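Local coordinates for putative molybdenum cofactor biosynthesis protein D2 (MoaD2) / thiamine S (Mycobacterium smegmatis, PDB 6JC0) that probably serves as the small, ubiquitin-like sulfur-carrier subunit used in molybdenum cofactor biosynthesis, as in other members of the MoaD family, at residues S58-E63 / D80-F85. Numbering follows the deposited sequence.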
ATOM      1  N   SER B  58     -23.226  -4.998 -21.992  1.00 15.81           N
ATOM      2  CA  SER B  58     -23.978  -3.773 -21.760  1.00 17.82           C
ATOM      3  C   SER B  58     -23.887  -2.933 -23.025  1.00 19.63           C
ATOM      4  O   SER B  58     -23.153  -3.286 -23.953  1.00 22.08           O
ATOM      5  CB  SER B  58     -23.449  -3.005 -20.549  1.00 17.82           C
ATOM      6  OG  SER B  58     -22.106  -2.612 -20.747  1.00 23.32           O
ATOM      7  N   TYR B  59     -24.634  -1.835 -23.081  1.00 20.05           N
ATOM      8  CA  TYR B  59     -24.736  -1.078 -24.323  1.00 23.53           C
ATOM      9  C   TYR B  59     -24.742   0.430 -24.121  1.00 25.24           C
ATOM     10  O   TYR B  59     -25.295   0.945 -23.145  1.00 26.03           O
ATOM     11  CB  TYR B  59     -25.994  -1.508 -25.090  1.00 20.96           C
ATOM     12  CG  TYR B  59     -26.017  -2.990 -25.375  1.00 18.33           C
ATOM     13  CD1 TYR B  59     -25.394  -3.508 -26.506  1.00 14.20           C
ATOM     14  CD2 TYR B  59     -26.627  -3.876 -24.496  1.00 21.56           C
ATOM     15  CE1 TYR B  59     -25.391  -4.870 -26.760  1.00 10.69           C
ATOM     16  CE2 TYR B  59     -26.625  -5.239 -24.739  1.00 20.42           C
ATOM     17  CZ  TYR B  59     -26.010  -5.728 -25.876  1.00 16.20           C
ATOM     18  OH  TYR B  59     -26.012  -7.080 -26.126  1.00 19.87           O
ATOM     19  N   LEU B  60     -24.106   1.128 -25.057  1.00 17.23           N
ATOM     20  CA  LEU B  60     -24.165   2.580 -25.117  1.00 20.51           C
ATOM     21  C   LEU B  60     -24.840   3.027 -26.406  1.00 18.03           C
ATOM     22  O   LEU B  60     -24.635   2.429 -27.459  1.00 17.70           O
ATOM     23  CB  LEU B  60     -22.764   3.187 -25.040  1.00 22.91           C
ATOM     24  CG  LEU B  60     -21.763   2.592 -24.053  1.00 21.41           C
ATOM     25  CD1 LEU B  60     -20.398   3.212 -24.282  1.00 18.35           C
ATOM     26  CD2 LEU B  60     -22.223   2.795 -22.613  1.00 19.91           C
ATOM     27  N   CYS B  61     -25.647   4.076 -26.314  1.00 18.65           N
ATOM     28  CA  CYS B  61     -26.173   4.757 -27.493  1.00 17.94           C
ATOM     29  C   CYS B  61     -25.566   6.149 -27.527  1.00 22.78           C
ATOM     30  O   CYS B  61     -25.847   6.963 -26.649  1.00 26.85           O
ATOM     31  CB  CYS B  61     -27.700   4.835 -27.459  1.00 17.31           C
ATOM     32  SG  CYS B  61     -28.546   3.263 -27.716  1.00 21.51           S
ATOM     33  N   ASP B  62     -24.736   6.415 -28.534  1.00 21.93           N
ATOM     34  CA  ASP B  62     -23.918   7.625 -28.566  1.00 23.78           C
ATOM     35  C   ASP B  62     -23.161   7.768 -27.246  1.00 23.61           C
ATOM     36  O   ASP B  62     -23.155   8.832 -26.630  1.00 28.69           O
ATOM     37  CB  ASP B  62     -24.773   8.865 -28.840  1.00 27.25           C
ATOM     38  CG  ASP B  62     -25.363   8.873 -30.242  1.00 27.70           C
ATOM     39  OD1 ASP B  62     -24.845   8.147 -31.116  1.00 26.99           O
ATOM     40  OD2 ASP B  62     -26.343   9.613 -30.472  1.00 27.68           O
ATOM     41  N   GLU B  63     -22.553   6.666 -26.815  1.00 23.72           N
ATOM     42  CA  GLU B  63     -21.764   6.594 -25.582  1.00 25.87           C
ATOM     43  C   GLU B  63     -22.531   6.975 -24.310  1.00 27.08           C
ATOM     44  O   GLU B  63     -21.923   7.335 -23.304  1.00 26.63           O
ATOM     45  CB  GLU B  63     -20.508   7.464 -25.707  1.00 29.01           C
ATOM     46  CG  GLU B  63     -19.547   6.988 -26.789  1.00 31.51           C
ATOM     47  CD  GLU B  63     -18.209   7.704 -26.752  1.00 36.07           C
ATOM     48  OE1 GLU B  63     -18.104   8.742 -26.065  1.00 39.01           O
ATOM     49  OE2 GLU B  63     -17.260   7.225 -27.410  1.00 36.12           O
ATOM     50  N   ASP B  80     -22.772   1.048 -29.072  1.00 15.63           N
ATOM     51  CA  ASP B  80     -21.566   0.336 -28.647  1.00 16.14           C
ATOM     52  C   ASP B  80     -21.909  -0.941 -27.880  1.00 18.34           C
ATOM     53  O   ASP B  80     -22.765  -0.934 -26.996  1.00 15.59           O
ATOM     54  CB  ASP B  80     -20.679   1.234 -27.775  1.00 17.67           C
ATOM     55  CG  ASP B  80     -20.033   2.365 -28.557  1.00 18.40           C
ATOM     56  OD1 ASP B  80     -20.170   2.396 -29.794  1.00 25.33           O
ATOM     57  OD2 ASP B  80     -19.374   3.222 -27.934  1.00 20.80           O
ATOM     58  N   VAL B  81     -21.222  -2.031 -28.213  1.00 16.38           N
ATOM     59  CA  VAL B  81     -21.419  -3.312 -27.545  1.00 15.16           C
ATOM     60  C   VAL B  81     -20.277  -3.600 -26.569  1.00 20.63           C
ATOM     61  O   VAL B  81     -19.140  -3.856 -26.983  1.00 17.05           O
ATOM     62  CB  VAL B  81     -21.518  -4.469 -28.564  1.00 11.88           C
ATOM     63  CG1 VAL B  81     -21.753  -5.782 -27.842  1.00 10.10           C
ATOM     64  CG2 VAL B  81     -22.630  -4.199 -29.563  1.00 15.55           C
ATOM     65  N   LEU B  82     -20.590  -3.576 -25.274  1.00 17.98           N
ATOM     66  CA  LEU B  82     -19.576  -3.652 -24.223  1.00 16.68           C
ATOM     67  C   LEU B  82     -19.674  -4.932 -23.396  1.00 19.19           C
ATOM     68  O   LEU B  82     -20.626  -5.112 -22.636  1.00 20.13           O
ATOM     69  CB  LEU B  82     -19.690  -2.440 -23.283  1.00 14.78           C
ATOM     70  CG  LEU B  82     -19.004  -1.117 -23.647  1.00 22.01           C
ATOM     71  CD1 LEU B  82     -19.569  -0.519 -24.917  1.00 24.18           C
ATOM     72  CD2 LEU B  82     -19.115  -0.122 -22.496  1.00 26.95           C
ATOM     73  N   PRO B  83     -18.681  -5.824 -23.526  1.00 16.86           N
ATOM     74  CA  PRO B  83     -18.628  -7.017 -22.675  1.00 18.32           C
ATOM     75  C   PRO B  83     -18.387  -6.636 -21.220  1.00 20.43           C
ATOM     76  O   PRO B  83     -18.022  -5.487 -20.955  1.00 18.66           O
ATOM     77  CB  PRO B  83     -17.437  -7.809 -23.241  1.00 15.80           C
ATOM     78  CG  PRO B  83     -17.246  -7.276 -24.626  1.00 17.75           C
ATOM     79  CD  PRO B  83     -17.604  -5.818 -24.527  1.00 19.60           C
ATOM     80  N   PRO B  84     -18.600  -7.577 -20.286  1.00 18.66           N
ATOM     81  CA  PRO B  84     -18.248  -7.311 -18.888  1.00 20.39           C
ATOM     82  C   PRO B  84     -16.801  -6.847 -18.776  1.00 19.99           C
ATOM     83  O   PRO B  84     -15.941  -7.345 -19.506  1.00 22.77           O
ATOM     84  CB  PRO B  84     -18.455  -8.666 -18.209  1.00 22.97           C
ATOM     85  CG  PRO B  84     -19.498  -9.329 -19.038  1.00 22.09           C
ATOM     86  CD  PRO B  84     -19.203  -8.910 -20.455  1.00 18.33           C
ATOM     87  N   PHE B  85     -16.544  -5.888 -17.893  1.00 15.03           N
ATOM     88  CA  PHE B  85     -15.216  -5.300 -17.783  1.00 16.27           C
ATOM     89  C   PHE B  85     -14.239  -6.298 -17.175  1.00 20.49           C
ATOM     90  O   PHE B  85     -14.641  -7.232 -16.483  1.00 20.58           O
ATOM     91  CB  PHE B  85     -15.258  -4.016 -16.947  1.00 19.66           C
ATOM     92  CG  PHE B  85     -16.096  -2.920 -17.552  1.00 25.78           C
ATOM     93  CD1 PHE B  85     -16.508  -2.988 -18.874  1.00 22.75           C
ATOM     94  CD2 PHE B  85     -16.458  -1.811 -16.799  1.00 25.23           C
ATOM     95  CE1 PHE B  85     -17.274  -1.978 -19.433  1.00 26.83           C
ATOM     96  CE2 PHE B  85     -17.221  -0.797 -17.352  1.00 16.21           C
ATOM     97  CZ  PHE B  85     -17.631  -0.880 -18.670  1.00 15.46           C
TER
HETATM   98  O   HOH W   1     -20.355  -4.047 -19.785  1.00 22.03           O
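Ser-58 and Leu-82 exchange two backbone hydrogen bonds, Ser-58 N to Leu-82 O at 2.7 Å and Leu-82 N to Ser-58 O at 2.9 Å. Leu-60 and Asp-80 repeat the pattern, with Leu-60 N to Asp-80 O at 3.1 Å and Asp-80 N to Leu-60 O at 2.8 Å; all four N-H...O angles are at least 157°. Tyr-59 and Val-81 form the non-hydrogen-bonded pair between them. There a CA-H...O contact runs from Tyr-59 CA to Asp-80 O, 3.3 Å long. This alternation of pairs, with strand directions 157° apart, makes an antiparallel ladder.

On the face of Leu-60, Asp-80 and Leu-82, the two leucines meet at about a right angle, CD1 of Leu-60 lying 3.9 Å from CD1 of Leu-82. Asp-80 OD2 approaches Glu-63 OE2 to 4.6 Å, but Arg-12 forms salt bridges with both carboxylates, which should offset their repulsion. This face also packs against a chain of another protein. On the reverse face, Tyr-59 holds CG beside its backbone N and anti to the carbonyl carbon (chi1 -57°), which lays its side chain alongside Val-81, its CE1 3.9 Å from Val-81 CG1.

Both of these side chains touch Leu-54 of helix 48-54, which packs on this face of the ubiquitin-like mixed sheet, in which strand 77-82 lies between strands 58-61 and 6-13.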